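Phosphoinositol-specific phospholipase C (Pseudomonas sp., PDB 5FYP) probably cleaves phosphatidylinositol lipids at the glycerol–phosphate bond, in a calcium-dependent reaction that releases diacylglycerol and an inositol phosphate. Local coordinates at residues Thr15-Ile20 / Ser256-Val261; His26-Lys31 / Asn35-Val40; Leu41-Thr46 / Gly292-Pro297; Asn216-Ile221 / Ala249-Ala254. All coordinates share one frame; numbering follows the deposited sequence.

The four contacts run from the calcium-bearing side of a TIM-barrel-like fold to its far side. Contact 2 sits in the loop between strands 20-25 and 46-52, and contact 3 takes up the chain directly after it, their centres about 15 Å apart. Contacts 1 and 3 reach the same mixed sheet, touch through Ile-20 and Ile-295, and have centres about 14 Å apart; their segments alternate along the chain, each contact joining an early part of the chain to a late one. Contact 4, nested in sequence inside contact 1, has its centre about 12 Å from that of contact 1; it contains helix 249-254, which leads into strand 258-262. Contacts 2 and 4, with centres about 29 Å apart, lie on opposite sides of the chain's centre.

Contact 1 of 4, residues Thr15-Ile20 / Ser256-Val261; sequences TPFNGI and SHIGRV
Apolar packing between Phe-17, Asn-18 and Ile-258 makes up most of this contact. The terminal methyl CD1 of Ile-258 comes within 3.6 Å of Asn-18 CA and 3.8 Å of Asn-18 CB. It also lies 3.8 Å from Phe-17 CD2, meeting the ring obliquely, and the two hydrophobic side chains cross at about a right angle. Because Phe-17 has CG anti to the backbone N (chi1 -171°), the ring leaves its short 3-10 turn toward the interior, where it also touches Thr-115 of strand 114-120. Both segments precede or enter parallel strands of the TIM-barrel-like fold, 20-25 and 258-262, so the bulky, apolar phenylalanine is buried near the start of these strands, in touch with both Ile-258 and Thr-115. A serine in its place would probably leave Ile-258 CD1 without its aromatic neighbour and open a gap beside Thr-115. The polar ends come close without pairing: Asn-18 ND2 lies 3.2 Å from Ser-256 OG at an angle too poor for a hydrogen bond. Asn-18 OD1 is instead hydrogen-bonded to Trp-174 N, and Ser-256 OG to Lys-172 O. Ser-256 itself closes helix 249-254 in a Schellman motif, adopting the positive phi (54°) that this turn requires.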
loop_
_atom_site.group_PDB
_atom_site.type_symbol
_atom_site.label_atom_id
_atom_site.label_comp_id
_atom_site.label_asym_id
_atom_site.label_seq_id
_atom_site.Cartn_x
_atom_site.Cartn_y
_atom_site.Cartn_z
ATOM N N THR A 15 -8.802 13.911 -10.654
ATOM C CA THR A 15 -7.352 13.983 -10.655
ATOM C C THR A 15 -6.786 12.576 -10.797
ATOM O O THR A 15 -7.226 11.667 -10.111
ATOM C CB THR A 15 -6.861 14.614 -9.346
ATOM O OG1 THR A 15 -7.482 15.897 -9.160
ATOM C CG2 THR A 15 -5.385 14.821 -9.300
ATOM N N PRO A 16 -5.746 12.381 -11.639
ATOM C CA PRO A 16 -5.028 11.116 -11.659
ATOM C C PRO A 16 -4.582 10.717 -10.259
ATOM O O PRO A 16 -4.180 11.580 -9.483
ATOM C CB PRO A 16 -3.824 11.430 -12.547
ATOM C CG PRO A 16 -4.362 12.457 -13.501
ATOM C CD PRO A 16 -5.187 13.341 -12.611
ATOM N N PHE A 17 -4.617 9.433 -9.959
ATOM C CA PHE A 17 -4.287 8.993 -8.601
ATOM C C PHE A 17 -2.921 9.461 -8.135
ATOM O O PHE A 17 -2.737 9.796 -6.964
ATOM C CB PHE A 17 -4.401 7.472 -8.540
ATOM C CG PHE A 17 -4.291 6.885 -7.139
ATOM C CD1 PHE A 17 -5.292 7.063 -6.217
ATOM C CD2 PHE A 17 -3.174 6.160 -6.762
ATOM C CE1 PHE A 17 -5.190 6.517 -4.952
ATOM C CE2 PHE A 17 -3.071 5.609 -5.497
ATOM C CZ PHE A 17 -4.074 5.780 -4.573
ATOM N N ASN A 18 -1.955 9.474 -9.057
ATOM C CA ASN A 18 -0.607 9.933 -8.743
ATOM C C ASN A 18 -0.512 11.432 -8.456
ATOM O O ASN A 18 0.492 11.880 -7.915
ATOM C CB ASN A 18 0.373 9.538 -9.839
ATOM C CG ASN A 18 -0.038 10.083 -11.183
ATOM O OD1 ASN A 18 -1.114 9.747 -11.712
ATOM N ND2 ASN A 18 0.841 10.851 -11.796
ATOM N N GLY A 19 -1.548 12.188 -8.832
ATOM C CA GLY A 19 -1.619 13.619 -8.500
ATOM C C GLY A 19 -2.372 13.945 -7.245
ATOM O O GLY A 19 -2.643 15.139 -7.010
ATOM N N ILE A 20 -2.695 12.937 -6.434
ATOM C CA ILE A 20 -3.470 13.122 -5.214
ATOM C C ILE A 20 -2.581 12.853 -3.989
ATOM O O ILE A 20 -1.878 11.838 -3.920
ATOM C CB ILE A 20 -4.700 12.197 -5.203
ATOM C CG1 ILE A 20 -5.608 12.467 -6.404
ATOM C CG2 ILE A 20 -5.453 12.337 -3.897
ATOM C CD1 ILE A 20 -6.742 11.497 -6.558
ATOM N N SER A 256 5.800 9.412 -11.700
ATOM C CA SER A 256 4.427 8.877 -11.533
ATOM C C SER A 256 4.438 7.563 -10.772
ATOM O O SER A 256 3.645 6.662 -11.044
ATOM C CB SER A 256 3.674 8.766 -12.840
ATOM O OG SER A 256 3.550 10.075 -13.388
ATOM N N HIS A 257 5.342 7.466 -9.775
ATOM C CA HIS A 257 5.260 6.372 -8.801
ATOM C C HIS A 257 4.590 6.894 -7.539
ATOM O O HIS A 257 4.837 8.018 -7.121
ATOM C CB HIS A 257 6.654 5.874 -8.402
ATOM C CG HIS A 257 7.444 5.239 -9.510
ATOM N ND1 HIS A 257 8.633 4.624 -9.240
ATOM C CD2 HIS A 257 7.268 5.138 -10.835
ATOM C CE1 HIS A 257 9.162 4.173 -10.362
ATOM N NE2 HIS A 257 8.365 4.489 -11.350
ATOM N N ILE A 258 3.785 6.063 -6.876
ATOM C CA ILE A 258 3.122 6.494 -5.646
ATOM C C ILE A 258 4.106 6.418 -4.498
ATOM O O ILE A 258 4.543 5.313 -4.089
ATOM C CB ILE A 258 1.867 5.676 -5.347
ATOM C CG1 ILE A 258 0.917 5.636 -6.536
ATOM C CG2 ILE A 258 1.175 6.198 -4.100
ATOM C CD1 ILE A 258 0.477 6.979 -7.056
ATOM N N GLY A 259 4.470 7.579 -3.951
ATOM C CA GLY A 259 5.418 7.665 -2.837
ATOM C C GLY A 259 4.726 7.687 -1.512
ATOM O O GLY A 259 3.763 8.435 -1.330
ATOM N N ARG A 260 5.264 6.914 -0.570
ATOM C CA ARG A 260 4.797 6.914 0.823
ATOM C C ARG A 260 5.966 7.287 1.716
ATOM O O ARG A 260 7.076 6.772 1.543
ATOM C CB ARG A 260 4.250 5.559 1.222
ATOM C CG ARG A 260 3.715 5.502 2.645
ATOM C CD ARG A 260 2.792 4.298 2.837
ATOM N NE ARG A 260 2.265 4.133 4.190
ATOM C CZ ARG A 260 2.940 3.598 5.172
ATOM N NH1 ARG A 260 4.214 3.260 5.012
ATOM N NH2 ARG A 260 2.336 3.435 6.350
ATOM N N VAL A 261 5.696 8.193 2.664
ATOM C CA VAL A 261 6.685 8.600 3.671
ATOM C C VAL A 261 6.148 8.289 5.050
ATOM O O VAL A 261 5.044 8.748 5.404
ATOM C CB VAL A 261 7.048 10.083 3.578
ATOM C CG1 VAL A 261 7.920 10.513 4.749
ATOM C CG2 VAL A 261 7.745 10.352 2.259
#

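Contact 2 of 4, residues His26-Lys31 / Asn35-Val40; sequences HNCYEK and NTFSSV. With CA (calcium ion), chain I.
Cys-28 meets Phe-37 in a sulfur-aromatic contact within the loop that follows strand 20-25 of the TIM-barrel-like fold. Its SG lies 5.2 Å from the centroid of the Phe-37 ring, 66° off the normal, and 3.8 Å from Val-40 CG1. With chi1 at 56°, SG stands between the backbone N and the carbonyl carbon, turned to the apolar pair; sulfur, being large and polarisable, suits this greasy setting. The ring of Phe-37 has Cys-28 O in its plane at the edge, 3.9 Å from CD1, while Tyr-29 CA approaches CD1 to 3.8 Å. Farther out, the disulfide to Cys-25 fixes the sulfur, and Leu-47 and Leu-49 of strand 46-52 touch the phenyl ring. The type I turn from Asn-27 to Glu-30 shapes the first segment; an ST motif, in which Thr-36 OG1 accepts from Ser-39 N at 3.0 Å, shapes the second. One water joins them, donating to Lys-31 O (2.7 Å) and Asn-35 OD1 (3.0 Å). The same loop serves the metal: Asn-27 binds calcium with Glu-48, Asp-50 and Asp-119, Tyr-29 OH is hydrogen-bonded to Asp-50 OD2, and His-26 NE2 lies 2.9 Å from a water bound to the calcium ion.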
loop_
_atom_site.group_PDB
_atom_site.type_symbol
_atom_site.label_atom_id
_atom_site.label_comp_id
_atom_site.label_asym_id
_atom_site.label_seq_id
_atom_site.Cartn_x
_atom_site.Cartn_y
_atom_site.Cartn_z
ATOM N N HIS A 26 -0.387 5.033 10.048
ATOM C CA HIS A 26 0.817 4.277 10.301
ATOM C C HIS A 26 0.464 3.187 11.324
ATOM O O HIS A 26 0.122 3.499 12.471
ATOM C CB HIS A 26 1.943 5.169 10.803
ATOM C CG HIS A 26 3.278 4.487 10.869
ATOM N ND1 HIS A 26 4.418 5.193 11.124
ATOM C CD2 HIS A 26 3.667 3.199 10.702
ATOM C CE1 HIS A 26 5.450 4.364 11.140
ATOM N NE2 HIS A 26 5.020 3.153 10.898
ATOM N N ASN A 27 0.480 1.927 10.901
ATOM C CA ASN A 27 0.221 0.808 11.806
ATOM C C ASN A 27 -1.145 0.883 12.479
ATOM O O ASN A 27 -1.311 0.476 13.645
ATOM C CB ASN A 27 1.308 0.635 12.839
ATOM C CG ASN A 27 2.606 0.114 12.254
ATOM O OD1 ASN A 27 2.724 -0.187 11.068
ATOM N ND2 ASN A 27 3.586 0.104 13.062
ATOM N N CYS A 28 -2.171 1.322 11.743
ATOM C CA CYS A 28 -3.489 1.512 12.359
ATOM C C CYS A 28 -4.280 0.277 12.712
ATOM O O CYS A 28 -5.382 0.393 13.237
ATOM C CB CYS A 28 -4.366 2.442 11.553
ATOM S SG CYS A 28 -4.607 1.970 9.844
ATOM N N TYR A 29 -3.712 -0.890 12.435
ATOM C CA TYR A 29 -4.220 -2.147 12.984
ATOM C C TYR A 29 -3.963 -2.303 14.487
ATOM O O TYR A 29 -4.547 -3.177 15.134
ATOM C CB TYR A 29 -3.563 -3.331 12.229
ATOM C CG TYR A 29 -2.104 -3.487 12.543
ATOM C CD1 TYR A 29 -1.700 -4.177 13.679
ATOM C CD2 TYR A 29 -1.121 -2.859 11.797
ATOM C CE1 TYR A 29 -0.364 -4.232 14.035
ATOM C CE2 TYR A 29 0.204 -2.910 12.156
ATOM C CZ TYR A 29 0.571 -3.597 13.299
ATOM O OH TYR A 29 1.886 -3.620 13.718
ATOM N N GLU A 30 -3.070 -1.513 15.046
ATOM C CA GLU A 30 -2.791 -1.590 16.472
ATOM C C GLU A 30 -3.919 -0.949 17.274
ATOM O O GLU A 30 -4.432 0.126 16.944
ATOM C CB GLU A 30 -1.463 -0.947 16.845
ATOM C CG GLU A 30 -0.258 -1.589 16.212
ATOM C CD GLU A 30 1.039 -1.054 16.771
ATOM O OE1 GLU A 30 1.210 -1.169 18.002
ATOM O OE2 GLU A 30 1.860 -0.528 16.007
ATOM N N LYS A 31 -4.288 -1.641 18.357
ATOM C CA LYS A 31 -5.394 -1.202 19.202
ATOM C C LYS A 31 -5.208 0.215 19.710
ATOM O O LYS A 31 -6.168 0.951 19.932
ATOM C CB LYS A 31 -5.581 -2.195 20.381
ATOM C CG LYS A 31 -6.073 -3.571 19.963
ATOM C CD LYS A 31 -6.130 -4.520 21.153
ATOM C CE LYS A 31 -6.423 -5.936 20.732
ATOM N NZ LYS A 31 -6.596 -6.799 21.916
ATOM N N ASN A 35 -9.929 2.074 17.561
ATOM C CA ASN A 35 -10.713 1.090 18.319
ATOM C C ASN A 35 -11.051 -0.149 17.476
ATOM O O ASN A 35 -11.018 -1.261 17.975
ATOM C CB ASN A 35 -11.937 1.746 18.922
ATOM C CG ASN A 35 -11.582 2.738 20.044
ATOM O OD1 ASN A 35 -10.494 2.678 20.650
ATOM N ND2 ASN A 35 -12.490 3.658 20.322
ATOM N N THR A 36 -11.316 0.076 16.192
ATOM C CA THR A 36 -11.515 -1.002 15.223
ATOM C C THR A 36 -10.761 -0.640 13.961
ATOM O O THR A 36 -10.611 0.544 13.617
ATOM C CB THR A 36 -12.990 -1.237 14.884
ATOM O OG1 THR A 36 -13.466 -0.107 14.166
ATOM C CG2 THR A 36 -13.839 -1.487 16.128
ATOM N N PHE A 37 -10.340 -1.643 13.222
ATOM C CA PHE A 37 -9.655 -1.405 11.954
ATOM C C PHE A 37 -10.617 -0.680 10.992
ATOM O O PHE A 37 -10.226 0.282 10.326
ATOM C CB PHE A 37 -9.165 -2.718 11.367
ATOM C CG PHE A 37 -8.152 -2.579 10.247
ATOM C CD1 PHE A 37 -7.000 -1.824 10.415
ATOM C CD2 PHE A 37 -8.347 -3.226 9.035
ATOM C CE1 PHE A 37 -6.063 -1.737 9.398
ATOM C CE2 PHE A 37 -7.426 -3.129 8.012
ATOM C CZ PHE A 37 -6.281 -2.396 8.199
ATOM N N SER A 38 -11.867 -1.138 10.945
ATOM C CA SER A 38 -12.844 -0.547 10.028
ATOM C C SER A 38 -13.070 0.940 10.306
ATOM O O SER A 38 -13.299 1.713 9.371
ATOM C CB SER A 38 -14.157 -1.318 10.088
ATOM O OG SER A 38 -14.807 -1.181 11.326
ATOM N N SER A 39 -12.996 1.353 11.575
ATOM C CA SER A 39 -13.220 2.757 11.926
ATOM C C SER A 39 -12.199 3.694 11.293
ATOM O O SER A 39 -12.488 4.882 11.147
ATOM C CB SER A 39 -13.226 2.964 13.439
ATOM O OG SER A 39 -11.946 2.841 14.009
ATOM N N VAL A 40 -11.013 3.191 10.931
ATOM C CA VAL A 40 -9.981 4.018 10.312
ATOM C C VAL A 40 -10.551 4.655 9.026
ATOM O O VAL A 40 -10.213 5.806 8.675
ATOM C CB VAL A 40 -8.717 3.201 10.039
ATOM C CG1 VAL A 40 -7.710 4.051 9.307
ATOM C CG2 VAL A 40 -8.153 2.684 11.331
HETATM CA CA CA I . 4.293 -1.231 9.564
HETATM O O HOH W 1 5.824 0.612 9.749
HETATM O O HOH W 2 -7.513 3.154 20.544
HETATM O O HOH W 3 5.770 -1.733 11.413
#

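Contact 3 of 4, residues Leu41-Thr46 / Gly292-Pro297; sequences LDSVRT and GYRIRP
Val-44 and Arg-294 bring the two backbones nearest, CA to CA 6.8 Å; segment 41-46 is irregular, while 292-297 straightens into strand 295-297, and side chains cross the space between. Arg-294 NH1 donates to Ser-43 O over 3.0 Å, in the carbonyl plane and on a lone pair, but the oxygen is tilted from the guanidinium plane and the N-H...O angle of 138° leaves the bond bent. NH1 also donates to a water (2.9 Å) at the guanidinium edge, in its plane, which donates in turn to Asp-42 O. Since NH2 is hydrogen-bonded to Ala-286 O, the group holds two backbone carbonyls directly and a third through water, work suited to arginine's many N-H groups. Ser-43 CB rests over one guanidinium face, toward its rim, and Val-44 CG1 crosses the aliphatic part at CD, 4.0 Å away. Beside this, Ile-295 CD1 packs 3.7 Å from Arg-45 CG. Arg-45 bends at chi2 (-84°), returning NH1 to Leu-41 O in a nearly straight bond of 2.7 Å, while NH2 forms a salt bridge with Glu-3. Strand 295-297 edges its sheet antiparallel to strand 20-25, Thr-46 opens strand 46-52 of the other sheet, and Leu-41 and Arg-45 touch Trp-104 of helix 94-107.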
loop_
_atom_site.group_PDB
_atom_site.type_symbol
_atom_site.label_atom_id
_atom_site.label_comp_id
_atom_site.label_asym_id
_atom_site.label_seq_id
_atom_site.Cartn_x
_atom_site.Cartn_y
_atom_site.Cartn_z
ATOM N N LEU A 41 -11.416 3.917 8.321
ATOM C CA LEU A 41 -12.035 4.374 7.082
ATOM C C LEU A 41 -13.067 5.498 7.307
ATOM O O LEU A 41 -13.553 6.098 6.345
ATOM C CB LEU A 41 -12.621 3.200 6.334
ATOM C CG LEU A 41 -11.538 2.269 5.773
ATOM C CD1 LEU A 41 -12.038 0.874 5.552
ATOM C CD2 LEU A 41 -10.953 2.828 4.460
ATOM N N ASP A 42 -13.365 5.844 8.558
ATOM C CA ASP A 42 -14.116 7.095 8.799
ATOM C C ASP A 42 -13.268 8.338 8.550
ATOM O O ASP A 42 -13.815 9.434 8.418
ATOM C CB ASP A 42 -14.607 7.140 10.245
ATOM C CG ASP A 42 -15.579 6.039 10.587
ATOM O OD1 ASP A 42 -16.138 5.390 9.692
ATOM O OD2 ASP A 42 -15.877 5.902 11.770
ATOM N N SER A 43 -11.941 8.160 8.482
ATOM C CA SER A 43 -10.997 9.291 8.434
ATOM C C SER A 43 -10.089 9.346 7.227
ATOM O O SER A 43 -9.700 10.427 6.821
ATOM C CB SER A 43 -10.117 9.334 9.676
ATOM O OG SER A 43 -10.878 9.420 10.852
ATOM N N VAL A 44 -9.650 8.190 6.731
ATOM C CA VAL A 44 -8.651 8.102 5.655
ATOM C C VAL A 44 -9.020 6.963 4.705
ATOM O O VAL A 44 -9.904 6.147 4.997
ATOM C CB VAL A 44 -7.207 7.932 6.175
ATOM C CG1 VAL A 44 -6.765 9.151 6.998
ATOM C CG2 VAL A 44 -7.030 6.656 6.980
ATOM N N ARG A 45 -8.287 6.865 3.589
ATOM C CA ARG A 45 -8.450 5.835 2.574
ATOM C C ARG A 45 -7.183 5.013 2.355
ATOM O O ARG A 45 -7.153 4.201 1.449
ATOM C CB ARG A 45 -8.977 6.401 1.248
ATOM C CG ARG A 45 -10.372 6.982 1.350
ATOM C CD ARG A 45 -11.453 5.941 1.217
ATOM N NE ARG A 45 -12.793 6.497 1.540
ATOM C CZ ARG A 45 -13.266 6.613 2.772
ATOM N NH1 ARG A 45 -12.564 6.223 3.822
ATOM N NH2 ARG A 45 -14.471 7.116 2.975
ATOM N N THR A 46 -6.184 5.194 3.212
ATOM C CA THR A 46 -4.924 4.424 3.123
ATOM C C THR A 46 -4.611 3.889 4.490
ATOM O O THR A 46 -4.427 4.664 5.447
ATOM C CB THR A 46 -3.804 5.283 2.529
ATOM O OG1 THR A 46 -4.164 5.665 1.192
ATOM C CG2 THR A 46 -2.500 4.490 2.442
ATOM N N GLY A 292 -9.104 21.493 5.951
ATOM C CA GLY A 292 -10.203 20.587 6.313
ATOM C C GLY A 292 -10.208 19.248 5.607
ATOM O O GLY A 292 -11.090 18.426 5.872
ATOM N N TYR A 293 -9.220 19.027 4.735
ATOM C CA TYR A 293 -9.174 17.834 3.917
ATOM C C TYR A 293 -8.016 16.912 4.322
ATOM O O TYR A 293 -6.941 17.371 4.717
ATOM C CB TYR A 293 -9.035 18.187 2.447
ATOM C CG TYR A 293 -10.190 18.988 1.886
ATOM C CD1 TYR A 293 -11.499 18.503 1.945
ATOM C CD2 TYR A 293 -9.962 20.190 1.256
ATOM C CE1 TYR A 293 -12.571 19.239 1.429
ATOM C CE2 TYR A 293 -11.022 20.931 0.715
ATOM C CZ TYR A 293 -12.305 20.414 0.803
ATOM O OH TYR A 293 -13.353 21.159 0.271
ATOM N N ARG A 294 -8.253 15.608 4.174
ATOM C CA ARG A 294 -7.204 14.586 4.292
ATOM C C ARG A 294 -6.827 13.962 2.964
ATOM O O ARG A 294 -5.890 13.169 2.910
ATOM C CB ARG A 294 -7.568 13.504 5.297
ATOM C CG ARG A 294 -7.838 14.042 6.687
ATOM C CD ARG A 294 -7.694 12.961 7.765
ATOM N NE ARG A 294 -8.301 13.382 9.024
ATOM C CZ ARG A 294 -9.604 13.344 9.288
ATOM N NH1 ARG A 294 -10.459 12.794 8.464
ATOM N NH2 ARG A 294 -10.047 13.860 10.437
ATOM N N ILE A 295 -7.543 14.315 1.885
ATOM C CA ILE A 295 -7.252 13.850 0.529
ATOM C C ILE A 295 -7.471 15.042 -0.381
ATOM O O ILE A 295 -8.553 15.654 -0.364
ATOM C CB ILE A 295 -8.147 12.672 0.078
ATOM C CG1 ILE A 295 -7.936 11.457 0.991
ATOM C CG2 ILE A 295 -7.926 12.348 -1.381
ATOM C CD1 ILE A 295 -8.678 10.227 0.584
ATOM N N ARG A 296 -6.467 15.402 -1.168
ATOM C CA ARG A 296 -6.606 16.522 -2.094
ATOM C C ARG A 296 -5.556 16.450 -3.169
ATOM O O ARG A 296 -4.498 15.871 -2.969
ATOM C CB ARG A 296 -6.489 17.853 -1.382
ATOM C CG ARG A 296 -5.371 17.948 -0.411
ATOM C CD ARG A 296 -5.083 19.390 -0.072
ATOM N NE ARG A 296 -4.262 19.982 -1.124
ATOM C CZ ARG A 296 -3.651 21.152 -1.056
ATOM N NH1 ARG A 296 -3.768 21.945 0.025
ATOM N NH2 ARG A 296 -2.905 21.498 -2.099
ATOM N N PRO A 297 -5.826 17.078 -4.316
ATOM C CA PRO A 297 -4.764 17.208 -5.304
ATOM C C PRO A 297 -3.585 18.016 -4.756
ATOM O O PRO A 297 -3.782 18.891 -3.910
ATOM C CB PRO A 297 -5.446 18.004 -6.446
ATOM C CG PRO A 297 -6.896 17.840 -6.219
ATOM C CD PRO A 297 -7.073 17.747 -4.746
HETATM O O HOH W 4 -13.237 12.145 8.935
#

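Contact 4 of 4, residues Asn216-Ile221 / Ala249-Ala254; sequences NGQNDI and AKQAFA
Gln-251 is the first residue along helix 249-254 to touch segment 216-221. Its OE1 accepts a hydrogen bond from Gln-218 NE2, 3.1 Å long and bent to 142° at the hydrogen; the donor lies tilted from the carbonyl plane. Gln-218 sits in a turn where Asn-216 N donates to Asp-220 OD2 over 2.9 Å, on the carboxylate's anti lone pair. The two amides stand crosswise, their planes 61° apart, and the two oxygens, Gln-218 OE1 and Gln-251 OE1, also lie 3.2 Å apart, two acceptors with no hydrogen bond between them. Glutamines suit this partly exposed border, since their flexible chains carry an amide that can both donate and accept. Gln-218 NE2 is also hydrogen-bonded to Ser-222 OG, which steadies the amide. A leucine here would probably leave both Gln-251 OE1 and Ser-222 OG without this partner and free the Gln-251 amide to turn. The backbone of Gln-251 takes part as well, its O lying 4.0 Å from Ile-221 CG2. Helix 249-254 belongs to a beta-alpha-beta crossover linking parallel strands 238-242 and 258-262 of the TIM-barrel-like fold, and the short helix 219-222, which precedes this unit in sequence, packs against it. Next comes Ala-252, small enough to let Ile-221 approach closely: Ile-221 CD1 lies 3.6 Å from Ala-252 N and 4.1 Å from Ala-252 CB. The isoleucine's chi2 of -98° is far from a staggered value, consistent with a close fit against the helix. Farther along, Phe-253 meets Phe-298 edge-to-face.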
loop_
_atom_site.group_PDB
_atom_site.type_symbol
_atom_site.label_atom_id
_atom_site.label_comp_id
_atom_site.label_asym_id
_atom_site.label_seq_id
_atom_site.Cartn_x
_atom_site.Cartn_y
_atom_site.Cartn_z
ATOM N N ASN A 216 16.317 5.057 -1.232
ATOM C CA ASN A 216 17.302 6.020 -0.745
ATOM C C ASN A 216 18.265 6.506 -1.818
ATOM O O ASN A 216 19.266 7.134 -1.510
ATOM C CB ASN A 216 18.029 5.562 0.517
ATOM C CG ASN A 216 18.899 4.373 0.305
ATOM O OD1 ASN A 216 19.259 4.027 -0.793
ATOM N ND2 ASN A 216 19.194 3.700 1.399
ATOM N N GLY A 217 17.935 6.266 -3.085
ATOM C CA GLY A 217 18.739 6.742 -4.203
ATOM C C GLY A 217 17.943 6.664 -5.464
ATOM O O GLY A 217 16.879 6.005 -5.518
ATOM N N GLN A 218 18.420 7.343 -6.499
ATOM C CA GLN A 218 17.681 7.403 -7.756
ATOM C C GLN A 218 17.461 6.003 -8.348
ATOM O O GLN A 218 16.436 5.779 -8.971
ATOM C CB GLN A 218 18.405 8.306 -8.743
ATOM C CG GLN A 218 17.659 8.507 -10.041
ATOM C CD GLN A 218 16.410 9.354 -9.899
ATOM O OE1 GLN A 218 16.422 10.396 -9.240
ATOM N NE2 GLN A 218 15.324 8.944 -10.544
ATOM N N ASN A 219 18.448 5.129 -8.202
ATOM C CA ASN A 219 18.307 3.769 -8.746
ATOM C C ASN A 219 17.080 3.055 -8.205
ATOM O O ASN A 219 16.524 2.200 -8.885
ATOM C CB ASN A 219 19.537 2.925 -8.507
ATOM C CG ASN A 219 19.786 2.697 -7.042
ATOM O OD1 ASN A 219 19.938 3.670 -6.309
ATOM N ND2 ASN A 219 19.827 1.442 -6.616
ATOM N N ASP A 220 16.669 3.383 -6.967
ATOM C CA ASP A 220 15.523 2.733 -6.355
ATOM C C ASP A 220 14.213 3.179 -6.988
ATOM O O ASP A 220 13.202 2.508 -6.834
ATOM C CB ASP A 220 15.517 2.985 -4.850
ATOM C CG ASP A 220 16.751 2.465 -4.145
ATOM O OD1 ASP A 220 17.276 1.394 -4.555
ATOM O OD2 ASP A 220 17.186 3.097 -3.135
ATOM N N ILE A 221 14.251 4.318 -7.680
ATOM C CA ILE A 221 13.119 4.829 -8.457
ATOM C C ILE A 221 13.178 4.301 -9.892
ATOM O O ILE A 221 12.190 3.744 -10.375
ATOM C CB ILE A 221 13.095 6.361 -8.475
ATOM C CG1 ILE A 221 13.142 6.974 -7.071
ATOM C CG2 ILE A 221 11.924 6.874 -9.300
ATOM C CD1 ILE A 221 11.940 7.424 -6.365
ATOM N N ALA A 249 10.663 11.629 -2.558
ATOM C CA ALA A 249 9.277 11.646 -2.982
ATOM C C ALA A 249 9.109 12.535 -4.221
ATOM O O ALA A 249 8.263 12.257 -5.057
ATOM C CB ALA A 249 8.348 12.080 -1.881
ATOM N N LYS A 250 9.891 13.603 -4.334
ATOM C CA LYS A 250 9.804 14.466 -5.520
ATOM C C LYS A 250 10.134 13.700 -6.794
ATOM O O LYS A 250 9.549 13.944 -7.842
ATOM C CB LYS A 250 10.684 15.720 -5.383
ATOM C CG LYS A 250 10.137 16.769 -4.422
ATOM C CD LYS A 250 10.954 18.036 -4.308
ATOM C CE LYS A 250 10.191 19.088 -3.522
ATOM N NZ LYS A 250 8.992 19.659 -4.208
ATOM N N GLN A 251 11.081 12.772 -6.706
ATOM C CA GLN A 251 11.434 11.916 -7.854
ATOM C C GLN A 251 10.411 10.811 -8.064
ATOM O O GLN A 251 10.130 10.481 -9.230
ATOM C CB GLN A 251 12.844 11.433 -7.747
ATOM C CG GLN A 251 13.839 12.474 -8.223
ATOM C CD GLN A 251 13.729 12.641 -9.745
ATOM O OE1 GLN A 251 13.738 11.629 -10.494
ATOM N NE2 GLN A 251 13.281 13.812 -10.162
ATOM N N ALA A 252 9.851 10.250 -6.994
ATOM C CA ALA A 252 8.706 9.359 -7.187
ATOM C C ALA A 252 7.597 10.075 -7.966
ATOM O O ALA A 252 7.047 9.570 -8.946
ATOM C CB ALA A 252 8.185 8.855 -5.857
ATOM N N PHE A 253 7.275 11.286 -7.519
ATOM C CA PHE A 253 6.294 12.126 -8.176
ATOM C C PHE A 253 6.643 12.360 -9.639
ATOM O O PHE A 253 5.794 12.242 -10.543
ATOM C CB PHE A 253 6.175 13.459 -7.392
ATOM C CG PHE A 253 5.290 14.500 -8.037
ATOM C CD1 PHE A 253 3.947 14.527 -7.844
ATOM C CD2 PHE A 253 5.847 15.463 -8.847
ATOM C CE1 PHE A 253 3.164 15.503 -8.442
ATOM C CE2 PHE A 253 5.064 16.451 -9.441
ATOM C CZ PHE A 253 3.724 16.452 -9.241
ATOM N N ALA A 254 7.898 12.689 -9.915
ATOM C CA ALA A 254 8.353 12.926 -11.303
ATOM C C ALA A 254 8.158 11.694 -12.191
ATOM O O ALA A 254 7.924 11.801 -13.402
ATOM C CB ALA A 254 9.799 13.360 -11.315
#